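Flagellar hook associated protein type 3 FlgL (Legionella pneumophila subsp. pneumophila, PDB 5YTI) is a member of the bacterial flagellin family that probably serves as a structural component of the flagellum, among the hook-associated proteins. Local coordinates at residues Ile93-Gly98 against Gln326-Ile331; Ala116-Leu121 against Thr299-Ile304. All coordinates share one frame; numbering follows the deposited sequence. Where two conformers were deposited one is given.

Interaction 1 of 2, residues Ile93-Gly98 against Gln326-Ile331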
loop_
_atom_site.group_PDB
_atom_site.type_symbol
_atom_site.label_atom_id
_atom_site.label_comp_id
_atom_site.label_asym_id
_atom_site.label_seq_id
_atom_site.Cartn_x
_atom_site.Cartn_y
_atom_site.Cartn_z
ATOM N N ILE A 93 8.452 -21.240 -3.112
ATOM C CA ILE A 93 9.059 -21.049 -4.442
ATOM C C ILE A 93 10.046 -19.871 -4.510
ATOM O O ILE A 93 11.175 -20.068 -4.922
ATOM C CB ILE A 93 8.003 -20.876 -5.564
ATOM C CG1 ILE A 93 7.273 -22.186 -5.811
ATOM C CG2 ILE A 93 8.663 -20.428 -6.864
ATOM C CD1 ILE A 93 6.163 -22.123 -6.849
ATOM N N GLN A 94 9.640 -18.666 -4.106
ATOM C CA GLN A 94 10.552 -17.519 -4.219
ATOM C C GLN A 94 11.831 -17.747 -3.463
ATOM O O GLN A 94 12.868 -17.252 -3.889
ATOM C CB GLN A 94 9.935 -16.184 -3.764
ATOM C CG GLN A 94 10.793 -14.928 -4.025
ATOM C CD GLN A 94 11.514 -14.923 -5.370
ATOM O OE1 GLN A 94 10.979 -15.326 -6.398
ATOM N NE2 GLN A 94 12.736 -14.458 -5.360
ATOM N N ILE A 95 11.774 -18.486 -2.358
ATOM C CA ILE A 95 12.971 -18.671 -1.556
ATOM C C ILE A 95 14.010 -19.543 -2.243
ATOM O O ILE A 95 15.183 -19.223 -2.188
ATOM C CB ILE A 95 12.662 -19.229 -0.174
ATOM C CG1 ILE A 95 12.647 -18.077 0.826
ATOM C CG2 ILE A 95 13.737 -20.235 0.232
ATOM C CD1 ILE A 95 12.019 -18.450 2.148
ATOM N N GLN A 96 13.570 -20.623 -2.892
ATOM C CA GLN A 96 14.458 -21.471 -3.694
ATOM C C GLN A 96 15.070 -20.690 -4.865
ATOM O O GLN A 96 16.254 -20.904 -5.237
ATOM C CB GLN A 96 13.734 -22.666 -4.307
ATOM C CG GLN A 96 12.476 -23.148 -3.616
ATOM C CD GLN A 96 12.751 -24.072 -2.464
ATOM O OE1 GLN A 96 12.258 -23.855 -1.354
ATOM N NE2 GLN A 96 13.530 -25.119 -2.721
ATOM N N ALA A 97 14.267 -19.797 -5.454
ATOM C CA ALA A 97 14.723 -18.982 -6.584
ATOM C C ALA A 97 15.954 -18.174 -6.196
ATOM O O ALA A 97 16.695 -17.695 -7.062
ATOM C CB ALA A 97 13.619 -18.063 -7.063
ATOM N N GLY A 98 16.160 -18.025 -4.892
ATOM C CA GLY A 98 17.347 -17.392 -4.385
ATOM C C GLY A 98 18.358 -18.377 -3.857
ATOM O O GLY A 98 19.355 -17.969 -3.270
ATOM N N GLN A 326 13.577 -8.487 -3.454
ATOM C CA GLN A 326 12.430 -7.590 -3.603
ATOM C C GLN A 326 11.169 -8.413 -3.670
ATOM O O GLN A 326 10.197 -8.130 -2.985
ATOM C CB GLN A 326 12.561 -6.678 -4.844
ATOM C CG GLN A 326 13.691 -5.664 -4.725
ATOM C CD GLN A 326 13.244 -4.374 -4.106
ATOM O OE1 GLN A 326 12.323 -3.752 -4.620
ATOM N NE2 GLN A 326 13.903 -3.937 -3.020
ATOM N N LEU A 327 11.199 -9.454 -4.490
ATOM C CA LEU A 327 10.020 -10.258 -4.729
ATOM C C LEU A 327 9.626 -11.013 -3.469
ATOM O O LEU A 327 8.475 -11.343 -3.288
ATOM C CB LEU A 327 10.225 -11.202 -5.909
ATOM C CG LEU A 327 10.242 -10.549 -7.293
ATOM C CD1 LEU A 327 10.641 -11.576 -8.338
ATOM C CD2 LEU A 327 8.875 -9.973 -7.643
ATOM N N LEU A 328 10.566 -11.264 -2.577
ATOM C CA LEU A 328 10.194 -11.893 -1.349
ATOM C C LEU A 328 9.415 -10.887 -0.541
ATOM O O LEU A 328 8.407 -11.203 0.049
ATOM C CB LEU A 328 11.427 -12.295 -0.599
ATOM C CG LEU A 328 11.160 -13.018 0.697
ATOM C CD1 LEU A 328 10.430 -14.329 0.415
ATOM C CD2 LEU A 328 12.507 -13.253 1.363
ATOM N N ALA A 329 9.866 -9.649 -0.523
ATOM C CA ALA A 329 9.163 -8.649 0.281
ATOM C C ALA A 329 7.746 -8.452 -0.217
ATOM O O ALA A 329 6.841 -8.193 0.562
ATOM C CB ALA A 329 9.905 -7.321 0.281
ATOM N N GLN A 330 7.553 -8.587 -1.521
ATOM C CA GLN A 330 6.245 -8.304 -2.095
ATOM C C GLN A 330 5.229 -9.397 -1.853
ATOM O O GLN A 330 4.072 -9.113 -1.524
ATOM C CB GLN A 330 6.384 -8.004 -3.580
ATOM C CG GLN A 330 7.042 -6.651 -3.779
ATOM C CD GLN A 330 7.113 -6.228 -5.222
ATOM O OE1 GLN A 330 7.919 -5.356 -5.548
ATOM N NE2 GLN A 330 6.263 -6.817 -6.099
ATOM N N ILE A 331 5.671 -10.634 -2.058
ATOM C CA ILE A 331 4.951 -11.792 -1.596
ATOM C C ILE A 331 4.553 -11.644 -0.136
ATOM O O ILE A 331 3.421 -11.962 0.188
ATOM C CB ILE A 331 5.782 -13.055 -1.707
ATOM C CG1 ILE A 331 5.724 -13.599 -3.115
ATOM C CG2 ILE A 331 5.255 -14.098 -0.761
ATOM C CD1 ILE A 331 4.327 -13.629 -3.683
#
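Gln94 reaches across to the backbone and side-chain base of Leu327 and Leu328, and its aliphatic part does most of the work in joining segment 93-98, on helix 49-96, to helix 316-374. Within the two segments the nearest CA atoms are those of Gln94 and Leu328, 6.3 Å apart. CG lies anti to the backbone N (chi1 -173°), which sends the chain at the facing helix, and a bend at the next torsion (chi2 40°) lays the amide beside Leu327. Thus Gln94 CG sits 3.9 Å from Leu328 N, while Gln94 CD is 4.0 Å from Leu327 CB; the two side chains cross at about a right angle. No hydrogen bond joins the two segments. Gln94 NE2 hydrogen-bonds instead to Asn324 OD1, just ahead of 326-331 on helix 316-374, and Asn324 ND2 also holds the carbonyl of Ala97. On this inner side, Met303 of helix 296-307 packs against Gln94, and Arg302 against Leu327.

The outer side is looser. Ile95 is exposed, and its CG1 approaches Leu328 CD1 no closer than 4.4 Å; Leu328 itself is partly exposed and packs on Glu216 of the second subunit. The tight side rests on the buried Gln94, the loose side on this one long apolar approach. Here a helix of the flagellin N-terminal helical region packs on a helix from the C-terminal part of the chain, as in the helical D1 domain of flagellin.

Interaction 2 of 2, residues Ala116-Leu121 against Thr299-Ile304; sequences ALLNQL and TVQRMI
Leu118 and Val300 are the residues whose CA atoms lie nearest across segments 116-121 and 299-304, and Leu118 CB rests 3.7 Å from Val300 CG1. That methyl is anti to the backbone N (chi1 -178°), which directs it at the base of Leu118, whereas the other branch turns to Leu121: Val300 CG2 and Leu121 CD1 are 4.4 Å apart. Farther out, the Leu118 methyl CD2 lies 3.9 Å from Gln301 CG. Here the glutamine contributes a methylene, so the touching atoms are all carbon, and no hydrogen bond crosses between the segments.

Around this first shell, Phe297 packs on both Leu118 and Leu121. On the far side of the short helix, Arg302 forms salt bridges with Glu294 and Glu323, tying helix 296-307 to the loop ahead of it and to helix 316-374, respectively. The segments run almost exactly antiparallel, at 171°, with their axes 9.8 Å apart. Helix 296-307 is flanked by helix 104-125 through Val300 and by helices 49-96 and 316-374 through Met303, while strand 154-156 brings Tyr154 against Leu118 and Gln301.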
loop_
_atom_site.group_PDB
_atom_site.type_symbol
_atom_site.label_atom_id
_atom_site.label_comp_id
_atom_site.label_asym_id
_atom_site.label_seq_id
_atom_site.Cartn_x
_atom_site.Cartn_y
_atom_site.Cartn_z
ATOM N N ALA A 116 1.013 -21.680 -12.837
ATOM C CA ALA A 116 -0.254 -22.277 -12.375
ATOM C C ALA A 116 -0.830 -21.489 -11.191
ATOM O O ALA A 116 -2.038 -21.260 -11.136
ATOM C CB ALA A 116 -0.074 -23.738 -12.013
ATOM N N LEU A 117 0.034 -21.049 -10.269
ATOM C CA LEU A 117 -0.418 -20.301 -9.096
ATOM C C LEU A 117 -0.974 -18.933 -9.485
ATOM O O LEU A 117 -2.053 -18.572 -9.037
ATOM C CB LEU A 117 0.677 -20.209 -8.032
ATOM C CG LEU A 117 1.014 -21.597 -7.447
ATOM C CD1 LEU A 117 2.423 -21.684 -6.872
ATOM C CD2 LEU A 117 0.006 -22.017 -6.387
ATOM N N LEU A 118 -0.284 -18.196 -10.346
ATOM C CA LEU A 118 -0.858 -16.967 -10.887
ATOM C C LEU A 118 -2.294 -17.228 -11.372
ATOM O O LEU A 118 -3.224 -16.564 -10.932
ATOM C CB LEU A 118 -0.002 -16.414 -12.029
ATOM C CG LEU A 118 -0.584 -15.252 -12.856
ATOM C CD1 LEU A 118 -0.963 -14.090 -11.968
ATOM C CD2 LEU A 118 0.399 -14.773 -13.911
ATOM N N ASN A 119 -2.478 -18.196 -12.263
ATOM C CA ASN A 119 -3.803 -18.531 -12.811
ATOM C C ASN A 119 -4.799 -18.850 -11.681
ATOM O O ASN A 119 -5.964 -18.441 -11.728
ATOM C CB ASN A 119 -3.732 -19.726 -13.798
ATOM C CG ASN A 119 -2.860 -19.456 -15.044
ATOM O OD1 ASN A 119 -2.225 -18.394 -15.191
ATOM N ND2 ASN A 119 -2.840 -20.431 -15.957
ATOM N N GLN A 120 -4.332 -19.573 -10.664
ATOM C CA GLN A 120 -5.142 -19.877 -9.479
ATOM C C GLN A 120 -5.664 -18.578 -8.841
ATOM O O GLN A 120 -6.851 -18.437 -8.576
ATOM C CB GLN A 120 -4.313 -20.720 -8.487
ATOM C CG GLN A 120 -5.106 -21.416 -7.380
ATOM C CD GLN A 120 -4.549 -22.778 -6.982
ATOM O OE1 GLN A 120 -5.148 -23.799 -7.319
ATOM N NE2 GLN A 120 -3.411 -22.810 -6.259
ATOM N N LEU A 121 -4.777 -17.608 -8.654
ATOM C CA LEU A 121 -5.124 -16.353 -7.987
ATOM C C LEU A 121 -6.059 -15.505 -8.815
ATOM O O LEU A 121 -6.908 -14.810 -8.272
ATOM C CB LEU A 121 -3.876 -15.564 -7.628
ATOM C CG LEU A 121 -3.002 -16.182 -6.540
ATOM C CD1 LEU A 121 -1.725 -15.398 -6.457
ATOM C CD2 LEU A 121 -3.673 -16.151 -5.189
ATOM N N THR A 299 3.422 -9.105 -9.386
ATOM C CA THR A 299 4.456 -9.696 -8.505
ATOM C C THR A 299 4.779 -11.142 -8.932
ATOM O O THR A 299 5.945 -11.552 -9.035
ATOM C CB THR A 299 4.074 -9.695 -6.997
ATOM O OG1 THR A 299 4.206 -8.390 -6.437
ATOM C CG2 THR A 299 4.996 -10.605 -6.217
ATOM N N VAL A 300 3.744 -11.919 -9.179
ATOM C CA VAL A 300 3.941 -13.292 -9.620
ATOM C C VAL A 300 4.454 -13.393 -11.068
ATOM O O VAL A 300 5.268 -14.278 -11.362
ATOM C CB VAL A 300 2.667 -14.131 -9.479
ATOM C CG1 VAL A 300 2.961 -15.552 -9.914
ATOM C CG2 VAL A 300 2.153 -14.115 -8.042
ATOM N N GLN A 301 3.975 -12.498 -11.938
ATOM C CA GLN A 301 4.470 -12.391 -13.317
ATOM C C GLN A 301 5.954 -12.176 -13.296
ATOM O O GLN A 301 6.678 -12.712 -14.133
ATOM C CB GLN A 301 3.825 -11.223 -14.064
ATOM C CG GLN A 301 2.315 -11.356 -14.223
ATOM C CD GLN A 301 1.758 -10.462 -15.300
ATOM O OE1 GLN A 301 1.386 -10.957 -16.362
ATOM N NE2 GLN A 301 1.685 -9.149 -15.038
ATOM N N ARG A 302 6.383 -11.384 -12.318
ATOM C CA ARG A 302 7.774 -11.044 -12.106
ATOM C C ARG A 302 8.597 -12.194 -11.535
ATOM O O ARG A 302 9.788 -12.308 -11.844
ATOM C CB ARG A 302 7.874 -9.866 -11.150
ATOM C CG ARG A 302 7.607 -8.496 -11.765
ATOM C CD ARG A 302 8.597 -7.486 -11.210
ATOM N NE ARG A 302 8.095 -6.697 -10.090
ATOM C CZ ARG A 302 8.866 -6.104 -9.174
ATOM N NH1 ARG A 302 8.275 -5.409 -8.223
ATOM N NH2 ARG A 302 10.200 -6.212 -9.170
HETATM N N MSE A 303 8.002 -13.029 -10.685
HETATM C CA MSE A 303 8.758 -14.149 -10.118
HETATM C C MSE A 303 9.055 -15.114 -11.226
HETATM O O MSE A 303 10.129 -15.729 -11.241
HETATM C CB MSE A 303 8.027 -14.875 -9.013
HETATM C CG MSE A 303 8.030 -14.194 -7.649
HETATM SE SE MSE A 303 6.640 -15.167 -6.629
HETATM C CE MSE A 303 7.349 -16.984 -6.703
ATOM N N ILE A 304 8.105 -15.222 -12.158
ATOM C CA ILE A 304 8.249 -16.042 -13.382
ATOM C C ILE A 304 9.337 -15.493 -14.350
ATOM O O ILE A 304 10.236 -16.225 -14.783
ATOM C CB ILE A 304 6.916 -16.136 -14.165
ATOM C CG1 ILE A 304 5.853 -16.925 -13.394
ATOM C CG2 ILE A 304 7.136 -16.729 -15.548
ATOM C CD1 ILE A 304 4.442 -16.770 -13.969
#

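Overall arrangement
Interactions 1 and 2 lie about 12 Å apart, centre to centre, and are linked parts of a four-helix neighbourhood. Helix 296-307 joins them: it supplies one half of interaction 2 and presents other residues to interaction 1. Gln330 NE2 probably hydrogen-bonds Thr299 OG1 at 2.6 Å, and Gln94 OE1 packs 3.4 Å from Met303 CG. Along the chain, interaction 2 is nested within the loop closed by interaction 1: helix 49-96 pairs with 316-374, and helix 104-125 with 296-307, after the intervening, largely strand and loop region. Each contact lies about 14 Å from the centre of the chain, and together they illustrate how long chain loops bring sequence-distant helices together.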